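Local structure of actin-related protein 8 (Homo sapiens, 4FO0) at residues Ser284-Phe287 / Tyr288-Gln292; Leu311-His314 / Leu315-Thr318; Asp565-Gln568 / Glu569-Tyr573. The protein is a nuclear, ATP-binding actin-family subunit of the INO80 chromatin remodeling complex, with low basal ATPase activity and no ability to polymerize. All coordinates share one frame; numbering follows the deposited sequence. Where two conformers were deposited one is given.

The three contacts follow one another along the chain. Interactions 1 and 2 lie on consecutive helices, 280-293 and 306-319, with centres about 10 Å apart. They touch directly: Tyr288 packs on Leu312, and Phe287 packs on Lys316. Helix 306-319 reaches the ATP ribose. Helix 280-293 packs behind it and is consistent with a second shell: Gly280 O accepts from Lys316 NZ, the amine that holds the ribose. Interaction 3, residues 565-573, is about 42 Å from interaction 2 between centres, on the opposite side of the chain's centre. It leads into strand 572-573, which pairs antiparallel with strand 229-234 in a mixed sheet, away from the nucleotide.

Interaction 1 of 3, residues Ser284-Phe287 / Tyr288-Gln292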
loop_
_atom_site.group_PDB
_atom_site.type_symbol
_atom_site.label_atom_id
_atom_site.label_comp_id
_atom_site.label_asym_id
_atom_site.label_seq_id
_atom_site.Cartn_x
_atom_site.Cartn_y
_atom_site.Cartn_z
ATOM N N SER A 284 -0.624 -3.122 11.190
ATOM C CA SER A 284 -1.336 -4.353 11.469
ATOM C C SER A 284 -0.562 -5.193 12.484
ATOM O O SER A 284 -1.146 -5.790 13.366
ATOM C CB SER A 284 -1.573 -5.158 10.186
ATOM O OG SER A 284 -2.589 -4.555 9.402
ATOM N N ARG A 285 0.755 -5.239 12.355
ATOM C CA ARG A 285 1.559 -6.092 13.212
ATOM C C ARG A 285 1.577 -5.464 14.599
ATOM O O ARG A 285 1.413 -6.142 15.615
ATOM C CB ARG A 285 2.972 -6.217 12.643
ATOM C CG ARG A 285 3.934 -7.048 13.483
ATOM C CD ARG A 285 5.383 -6.566 13.286
ATOM N NE ARG A 285 5.613 -6.219 11.888
ATOM C CZ ARG A 285 6.025 -5.039 11.433
ATOM N NH1 ARG A 285 6.300 -4.028 12.253
ATOM N NH2 ARG A 285 6.172 -4.884 10.128
ATOM N N CYS A 286 1.740 -4.150 14.623
ATOM C CA CYS A 286 1.752 -3.398 15.865
ATOM C C CYS A 286 0.449 -3.601 16.652
ATOM O O CYS A 286 0.469 -3.943 17.847
ATOM C CB CYS A 286 1.985 -1.922 15.553
ATOM S SG CYS A 286 2.010 -0.819 16.966
ATOM N N PHE A 287 -0.673 -3.394 15.971
ATOM C CA PHE A 287 -1.986 -3.639 16.551
ATOM C C PHE A 287 -2.113 -5.056 17.121
ATOM O O PHE A 287 -2.665 -5.264 18.194
ATOM C CB PHE A 287 -3.080 -3.398 15.517
ATOM C CG PHE A 287 -4.459 -3.366 16.105
ATOM C CD1 PHE A 287 -4.728 -2.593 17.233
ATOM C CD2 PHE A 287 -5.489 -4.093 15.536
ATOM C CE1 PHE A 287 -5.998 -2.555 17.788
ATOM C CE2 PHE A 287 -6.767 -4.057 16.079
ATOM C CZ PHE A 287 -7.023 -3.286 17.209
ATOM N N TYR A 288 -1.597 -6.032 16.397
ATOM C CA TYR A 288 -1.562 -7.381 16.911
ATOM C C TYR A 288 -0.811 -7.457 18.236
ATOM O O TYR A 288 -1.284 -8.040 19.208
ATOM C CB TYR A 288 -0.923 -8.327 15.886
ATOM C CG TYR A 288 -0.746 -9.734 16.406
ATOM C CD1 TYR A 288 -1.829 -10.450 16.923
ATOM C CD2 TYR A 288 0.498 -10.351 16.382
ATOM C CE1 TYR A 288 -1.669 -11.746 17.413
ATOM C CE2 TYR A 288 0.666 -11.640 16.854
ATOM C CZ TYR A 288 -0.419 -12.334 17.367
ATOM O OH TYR A 288 -0.230 -13.611 17.829
ATOM N N TRP A 289 0.377 -6.879 18.263
ATOM C CA TRP A 289 1.229 -6.923 19.461
ATOM C C TRP A 289 0.554 -6.241 20.641
ATOM O O TRP A 289 0.587 -6.739 21.776
ATOM C CB TRP A 289 2.577 -6.270 19.173
ATOM C CG TRP A 289 3.403 -5.865 20.377
ATOM C CD1 TRP A 289 4.036 -6.692 21.267
ATOM C CD2 TRP A 289 3.710 -4.529 20.794
ATOM N NE1 TRP A 289 4.704 -5.951 22.217
ATOM C CE2 TRP A 289 4.516 -4.617 21.944
ATOM C CE3 TRP A 289 3.373 -3.261 20.303
ATOM C CZ2 TRP A 289 4.990 -3.487 22.617
ATOM C CZ3 TRP A 289 3.846 -2.142 20.971
ATOM C CH2 TRP A 289 4.646 -2.263 22.116
ATOM N N LEU A 290 -0.098 -5.115 20.373
ATOM C CA LEU A 290 -0.834 -4.428 21.426
ATOM C C LEU A 290 -1.977 -5.309 21.926
ATOM O O LEU A 290 -2.154 -5.473 23.137
ATOM C CB LEU A 290 -1.347 -3.075 20.938
ATOM C CG LEU A 290 -0.253 -2.087 20.533
ATOM C CD1 LEU A 290 -0.812 -0.856 19.793
ATOM C CD2 LEU A 290 0.520 -1.675 21.752
ATOM N N MET A 291 -2.745 -5.881 20.998
ATOM C CA MET A 291 -3.864 -6.753 21.368
ATOM C C MET A 291 -3.434 -7.982 22.170
ATOM O O MET A 291 -4.146 -8.426 23.058
ATOM C CB MET A 291 -4.639 -7.208 20.145
ATOM C CG MET A 291 -5.438 -6.107 19.487
ATOM S SD MET A 291 -6.528 -6.723 18.165
ATOM C CE MET A 291 -5.411 -7.536 17.033
ATOM N N GLN A 292 -2.283 -8.552 21.860
ATOM C CA GLN A 292 -1.818 -9.660 22.674
ATOM C C GLN A 292 -1.722 -9.237 24.131
ATOM O O GLN A 292 -2.199 -9.942 25.019
ATOM C CB GLN A 292 -0.476 -10.151 22.187
ATOM C CG GLN A 292 -0.557 -11.085 21.023
ATOM C CD GLN A 292 0.821 -11.529 20.595
ATOM O OE1 GLN A 292 1.608 -10.733 20.072
ATOM N NE2 GLN A 292 1.138 -12.797 20.838
#
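Ser284-Phe287 and Tyr288-Gln292 are successive turns of one alpha-helix, and four i to i+4 backbone bonds join them. Tyr288 N donates to Ser284 O, Trp289 N to Arg285 O, Leu290 N to Cys286 O and Met291 N to Phe287 O. The Leu290 N to Cys286 O bond is 2.8 Å long. The main side-chain contact is between Phe287 and Met291, one turn apart. Met291 lays its thioether over one face of the Phe287 ring, a Met-aromatic contact. SD is 3.8 Å from the centroid of the Phe287 ring and offset toward the rim. Met291 CG sits more squarely above the Phe287 ring, 4.0 Å from its centroid, as a CH-pi contact. CG of Phe287 lies beside its own carbonyl carbon (chi1 -169°), and the ring stands out from the helix at about its own level. The Met291 side chain runs back toward it. The Met291 chain bends at chi3 (-58°), and this turns CE back to lie 3.8 Å from Phe287 CD2. On another side of the helix, Cys286 SG is 4.0 Å from Leu290 CD1. A serine in place of Phe287 would probably leave the Met291 thioether without its aromatic face and open a gap beside it. Arg285 NH2 forms a salt bridge with Asp282, and its NE a hydrogen bond with Leu61 O. The helix is packed on several sides. Phe287 and Leu290 touch Ala357 of helix 353-359, Trp289 meets Arg75 and Leu79 of helix 71-88, and Met291 rests on Phe348 of strand 343-350.

Interaction 2 of 3, residues Leu311-His314 / Leu315-Thr318; sequences LLQH and LKET. With ATP (adenosine-5'-triphosphate), chain C.
Lys316 and Glu317, adjacent on one helix, bind the same ribose hydroxyl of ATP, one as donor and the other as acceptor. This is part of the nucleotide pocket of the actin fold, and one turn of helix 306-319 supplies its ribose side. Lys316 NZ donates to ATP O2' at 2.8 Å, with a weak bond to ATP O3'. ATP O2' donates to Glu317 OE2, also at 2.8 Å. The basic and acidic groups meeting at this hydroxyl are likely to polarise it. The Lys316 chain leaves beside its carbonyl carbon (chi1 167°) and bends at chi3, which brings the amine to the sugar. Gly280 O also accepts from NZ and helps to fix it. Glu317 extends beyond CG, and its CG lies 3.5 Å from ATP C5, so the side chain follows both sugar and base. Gln313 borders the same sugar and touches Asp255, itself hydrogen-bonded to ATP. Away from the pocket, Leu311 CG meets Leu315 CD1 at 4.2 Å, and both leucines pack on strand 330-336. The backbone keeps its helical bonds, such as Lys316 N to Leu312 O. At Thr318, His314 O takes two donors, the backbone N and OG1. Thr318 OG1 reaches His314 O from above the carbonyl plane at 3.1 Å, and also sits over one face of the His314 ring, 3.4 Å from CE1.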
loop_
_atom_site.group_PDB
_atom_site.type_symbol
_atom_site.label_atom_id
_atom_site.label_comp_id
_atom_site.label_asym_id
_atom_site.label_seq_id
_atom_site.Cartn_x
_atom_site.Cartn_y
_atom_site.Cartn_z
ATOM N N LEU A 311 -6.560 -11.868 8.694
ATOM C CA LEU A 311 -7.350 -11.561 9.880
ATOM C C LEU A 311 -6.864 -10.287 10.571
ATOM O O LEU A 311 -7.655 -9.388 10.868
ATOM C CB LEU A 311 -7.287 -12.722 10.860
ATOM C CG LEU A 311 -8.061 -12.493 12.156
ATOM C CD1 LEU A 311 -9.550 -12.378 11.874
ATOM C CD2 LEU A 311 -7.773 -13.605 13.141
ATOM N N LEU A 312 -5.559 -10.215 10.822
ATOM C CA LEU A 312 -4.966 -9.042 11.449
ATOM C C LEU A 312 -5.217 -7.785 10.620
ATOM O O LEU A 312 -5.678 -6.773 11.159
ATOM C CB LEU A 312 -3.478 -9.266 11.718
ATOM C CG LEU A 312 -3.246 -10.463 12.662
ATOM C CD1 LEU A 312 -1.762 -10.770 12.894
ATOM C CD2 LEU A 312 -3.981 -10.262 13.989
ATOM N N GLN A 313 -4.960 -7.846 9.311
ATOM C CA GLN A 313 -5.286 -6.701 8.468
ATOM C C GLN A 313 -6.733 -6.317 8.698
ATOM O O GLN A 313 -7.056 -5.136 8.854
ATOM C CB GLN A 313 -5.066 -6.981 6.982
ATOM C CG GLN A 313 -3.639 -7.212 6.604
ATOM C CD GLN A 313 -3.030 -6.040 5.870
ATOM O OE1 GLN A 313 -2.221 -5.285 6.432
ATOM N NE2 GLN A 313 -3.398 -5.886 4.596
ATOM N N HIS A 314 -7.604 -7.320 8.739
ATOM C CA HIS A 314 -9.029 -7.042 8.801
ATOM C C HIS A 314 -9.404 -6.390 10.125
ATOM O O HIS A 314 -10.153 -5.415 10.153
ATOM C CB HIS A 314 -9.849 -8.309 8.577
ATOM C CG HIS A 314 -11.308 -8.122 8.848
ATOM N ND1 HIS A 314 -12.115 -7.327 8.060
ATOM C CD2 HIS A 314 -12.098 -8.598 9.842
ATOM C CE1 HIS A 314 -13.343 -7.332 8.550
ATOM N NE2 HIS A 314 -13.358 -8.088 9.633
ATOM N N LEU A 315 -8.863 -6.937 11.211
ATOM C CA LEU A 315 -9.094 -6.399 12.542
ATOM C C LEU A 315 -8.652 -4.945 12.649
ATOM O O LEU A 315 -9.399 -4.094 13.134
ATOM C CB LEU A 315 -8.391 -7.259 13.597
ATOM C CG LEU A 315 -9.035 -8.647 13.755
ATOM C CD1 LEU A 315 -8.448 -9.414 14.916
ATOM C CD2 LEU A 315 -10.544 -8.531 13.905
ATOM N N LYS A 316 -7.441 -4.656 12.188
ATOM C CA LYS A 316 -6.993 -3.278 12.121
ATOM C C LYS A 316 -8.007 -2.391 11.388
ATOM O O LYS A 316 -8.323 -1.292 11.843
ATOM C CB LYS A 316 -5.647 -3.168 11.414
ATOM C CG LYS A 316 -5.300 -1.727 11.060
ATOM C CD LYS A 316 -4.136 -1.617 10.109
ATOM C CE LYS A 316 -4.485 -2.157 8.742
ATOM N NZ LYS A 316 -3.345 -1.967 7.808
ATOM N N GLU A 317 -8.511 -2.854 10.250
ATOM C CA GLU A 317 -9.363 -1.990 9.438
ATOM C C GLU A 317 -10.711 -1.770 10.067
ATOM O O GLU A 317 -11.394 -0.782 9.773
ATOM C CB GLU A 317 -9.546 -2.552 8.056
ATOM C CG GLU A 317 -8.272 -2.637 7.284
ATOM C CD GLU A 317 -8.353 -3.671 6.193
ATOM O OE1 GLU A 317 -9.374 -4.399 6.143
ATOM O OE2 GLU A 317 -7.392 -3.758 5.398
ATOM N N THR A 318 -11.076 -2.684 10.956
ATOM C CA THR A 318 -12.362 -2.619 11.643
ATOM C C THR A 318 -12.303 -1.794 12.926
ATOM O O THR A 318 -13.199 -0.999 13.206
ATOM C CB THR A 318 -12.864 -4.027 11.954
ATOM O OG1 THR A 318 -13.112 -4.698 10.719
ATOM C CG2 THR A 318 -14.131 -3.983 12.745
HETATM P PG ATP C . 2.455 -0.325 -1.358
HETATM O O1G ATP C . 1.878 0.961 -1.883
HETATM O O2G ATP C . 3.276 -1.115 -2.348
HETATM O O3G ATP C . 3.098 -0.239 0.010
HETATM P PB ATP C . -0.218 -1.313 -1.928
HETATM O O1B ATP C . -0.512 -2.785 -2.038
HETATM O O2B ATP C . -0.284 -0.359 -3.111
HETATM O O3B ATP C . 1.168 -1.244 -1.114
HETATM P PA ATP C . -2.629 -0.215 -0.868
HETATM O O1A ATP C . -3.441 -1.328 -1.479
HETATM O O2A ATP C . -2.683 1.194 -1.400
HETATM O O3A ATP C . -1.121 -0.729 -0.736
HETATM O "O5'" ATP C . -3.014 -0.162 0.680
HETATM C "C5'" ATP C . -3.006 -1.387 1.396
HETATM C "C4'" ATP C . -3.120 -1.075 2.868
HETATM O "O4'" ATP C . -4.325 -0.348 3.058
HETATM C "C3'" ATP C . -3.220 -2.321 3.731
HETATM O "O3'" ATP C . -2.296 -2.227 4.820
HETATM C "C2'" ATP C . -4.638 -2.299 4.246
HETATM O "O2'" ATP C . -4.768 -2.863 5.542
HETATM C "C1'" ATP C . -4.902 -0.814 4.272
HETATM N N9 ATP C . -6.341 -0.538 4.391
HETATM C C8 ATP C . -7.283 -0.831 3.483
HETATM N N7 ATP C . -8.505 -0.447 3.923
HETATM C C5 ATP C . -8.342 0.103 5.132
HETATM C C6 ATP C . -9.226 0.698 6.146
HETATM N N6 ATP C . -10.561 0.779 5.912
HETATM N N1 ATP C . -8.651 1.152 7.291
HETATM C C2 ATP C . -7.326 1.069 7.519
HETATM N N3 ATP C . -6.464 0.525 6.634
HETATM C C4 ATP C . -6.908 0.038 5.445
#

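Interaction 3 of 3, residues Asp565-Gln568 / Glu569-Tyr573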
loop_
_atom_site.group_PDB
_atom_site.type_symbol
_atom_site.label_atom_id
_atom_site.label_comp_id
_atom_site.label_asym_id
_atom_site.label_seq_id
_atom_site.Cartn_x
_atom_site.Cartn_y
_atom_site.Cartn_z
ATOM N N ASP A 565 -3.928 15.242 -24.133
ATOM C CA ASP A 565 -3.444 15.615 -25.443
ATOM C C ASP A 565 -1.925 15.485 -25.527
ATOM O O ASP A 565 -1.390 14.970 -26.513
ATOM C CB ASP A 565 -3.877 17.054 -25.735
ATOM C CG ASP A 565 -3.685 17.441 -27.185
ATOM O OD1 ASP A 565 -4.088 16.651 -28.071
ATOM O OD2 ASP A 565 -3.127 18.538 -27.434
ATOM N N THR A 566 -1.237 15.956 -24.492
ATOM C CA THR A 566 0.222 15.847 -24.399
ATOM C C THR A 566 0.704 14.397 -24.398
ATOM O O THR A 566 1.885 14.117 -24.632
ATOM C CB THR A 566 0.717 16.491 -23.114
ATOM O OG1 THR A 566 -0.092 16.025 -22.025
ATOM C CG2 THR A 566 0.604 18.009 -23.207
ATOM N N THR A 567 -0.218 13.479 -24.131
ATOM C CA THR A 567 0.108 12.064 -24.045
ATOM C C THR A 567 0.431 11.409 -25.397
ATOM O O THR A 567 1.168 10.431 -25.457
ATOM C CB THR A 567 -1.014 11.290 -23.317
ATOM O OG1 THR A 567 -1.121 11.772 -21.972
ATOM C CG2 THR A 567 -0.720 9.801 -23.284
ATOM N N GLN A 568 -0.107 11.951 -26.482
ATOM C CA GLN A 568 0.149 11.388 -27.799
ATOM C C GLN A 568 1.645 11.236 -28.055
ATOM O O GLN A 568 2.083 10.293 -28.716
ATOM C CB GLN A 568 -0.487 12.259 -28.873
ATOM C CG GLN A 568 -1.965 12.503 -28.629
ATOM C CD GLN A 568 -2.602 13.381 -29.691
ATOM O OE1 GLN A 568 -2.160 13.412 -30.843
ATOM N NE2 GLN A 568 -3.646 14.105 -29.305
ATOM N N GLU A 569 2.428 12.152 -27.504
ATOM C CA GLU A 569 3.865 12.160 -27.739
ATOM C C GLU A 569 4.667 11.306 -26.750
ATOM O O GLU A 569 5.890 11.233 -26.842
ATOM C CB GLU A 569 4.384 13.596 -27.707
ATOM C CG GLU A 569 3.731 14.517 -28.725
ATOM C CD GLU A 569 2.943 15.645 -28.067
ATOM O OE1 GLU A 569 1.740 15.447 -27.770
ATOM O OE2 GLU A 569 3.530 16.730 -27.844
ATOM N N LEU A 570 3.993 10.660 -25.804
ATOM C CA LEU A 570 4.703 9.893 -24.786
ATOM C C LEU A 570 4.895 8.430 -25.161
ATOM O O LEU A 570 5.860 7.812 -24.736
ATOM C CB LEU A 570 4.001 9.997 -23.430
ATOM C CG LEU A 570 3.873 11.405 -22.834
ATOM C CD1 LEU A 570 3.147 11.382 -21.489
ATOM C CD2 LEU A 570 5.231 12.064 -22.694
ATOM N N TRP A 571 3.989 7.887 -25.971
ATOM C CA TRP A 571 4.015 6.458 -26.299
ATOM C C TRP A 571 5.354 5.970 -26.817
ATOM O O TRP A 571 5.954 6.576 -27.702
ATOM C CB TRP A 571 2.909 6.091 -27.292
ATOM C CG TRP A 571 1.554 6.391 -26.766
ATOM C CD1 TRP A 571 0.757 7.433 -27.115
ATOM C CD2 TRP A 571 0.842 5.659 -25.760
ATOM N NE1 TRP A 571 -0.420 7.391 -26.402
ATOM C CE2 TRP A 571 -0.392 6.311 -25.563
ATOM C CE3 TRP A 571 1.128 4.518 -25.010
ATOM C CZ2 TRP A 571 -1.339 5.861 -24.645
ATOM C CZ3 TRP A 571 0.184 4.069 -24.104
ATOM C CH2 TRP A 571 -1.030 4.740 -23.926
ATOM N N ILE A 572 5.822 4.869 -26.250
ATOM C CA ILE A 572 6.985 4.192 -26.780
ATOM C C ILE A 572 6.496 2.900 -27.378
ATOM O O ILE A 572 5.811 2.129 -26.708
ATOM C CB ILE A 572 8.007 3.882 -25.688
ATOM C CG1 ILE A 572 8.538 5.179 -25.071
ATOM C CG2 ILE A 572 9.139 3.047 -26.253
ATOM C CD1 ILE A 572 9.478 4.957 -23.903
ATOM N N TYR A 573 6.841 2.663 -28.640
ATOM C CA TYR A 573 6.316 1.515 -29.367
ATOM C C TYR A 573 7.319 0.392 -29.469
ATOM O O TYR A 573 8.525 0.604 -29.334
ATOM C CB TYR A 573 5.807 1.940 -30.753
ATOM C CG TYR A 573 4.604 2.856 -30.661
ATOM C CD1 TYR A 573 3.320 2.329 -30.518
ATOM C CD2 TYR A 573 4.752 4.247 -30.670
ATOM C CE1 TYR A 573 2.202 3.161 -30.406
ATOM C CE2 TYR A 573 3.641 5.091 -30.560
ATOM C CZ TYR A 573 2.368 4.537 -30.431
ATOM O OH TYR A 573 1.258 5.347 -30.320
#
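Asp565-Gln568 curls in helical torsions without regular helical bonding, and Leu570 N closes the turn onto Thr567 O at 2.9 Å before the chain straightens into strand 572-573. That bond is fairly straight at hydrogen (166°), but its donor stands well above the carbonyl plane of Thr567. The Thr567 side chain meets the indole of Trp571, with CG2 4.0 Å from NE1. The two side chains cross at a slant. Trp571 CG lies beside its own backbone N (chi1 -60°), which turns the indole back toward the preceding turn. Its CD1 is 3.5 Å from Gln568 O, which lies at the ring edge near its plane. The same Trp571 CD1 is 3.5 Å from Thr567 O. Leu570 also lies against the turn, with CG 3.8 Å from Thr566 O. The Glu569 chain bends at chi2 and folds back, so that OE1 lies 3.4 Å from Asp565 O. Thr567 OG1 is bonded to Leu561 O, linking the turn to the preceding helix 553-563. Beyond the turn, Trp571 touches Val231 and Ile202 and makes a cation-pi contact with Arg200, and Ile572 pairs through its backbone with Ile230 of strand 229-234. Tyr573 is then the N-cap of helix 574-580. The chemistry is uneven across the contact. The buried side holds methyl, indole and a bonded hydroxyl. On the exposed side Glu569 places a carboxylate oxygen near two carbonyl oxygens, all acceptors, so it probably adds little to holding the turn, which rests on the Leu570 N to Thr567 O bond and the Thr567-Trp571 contact.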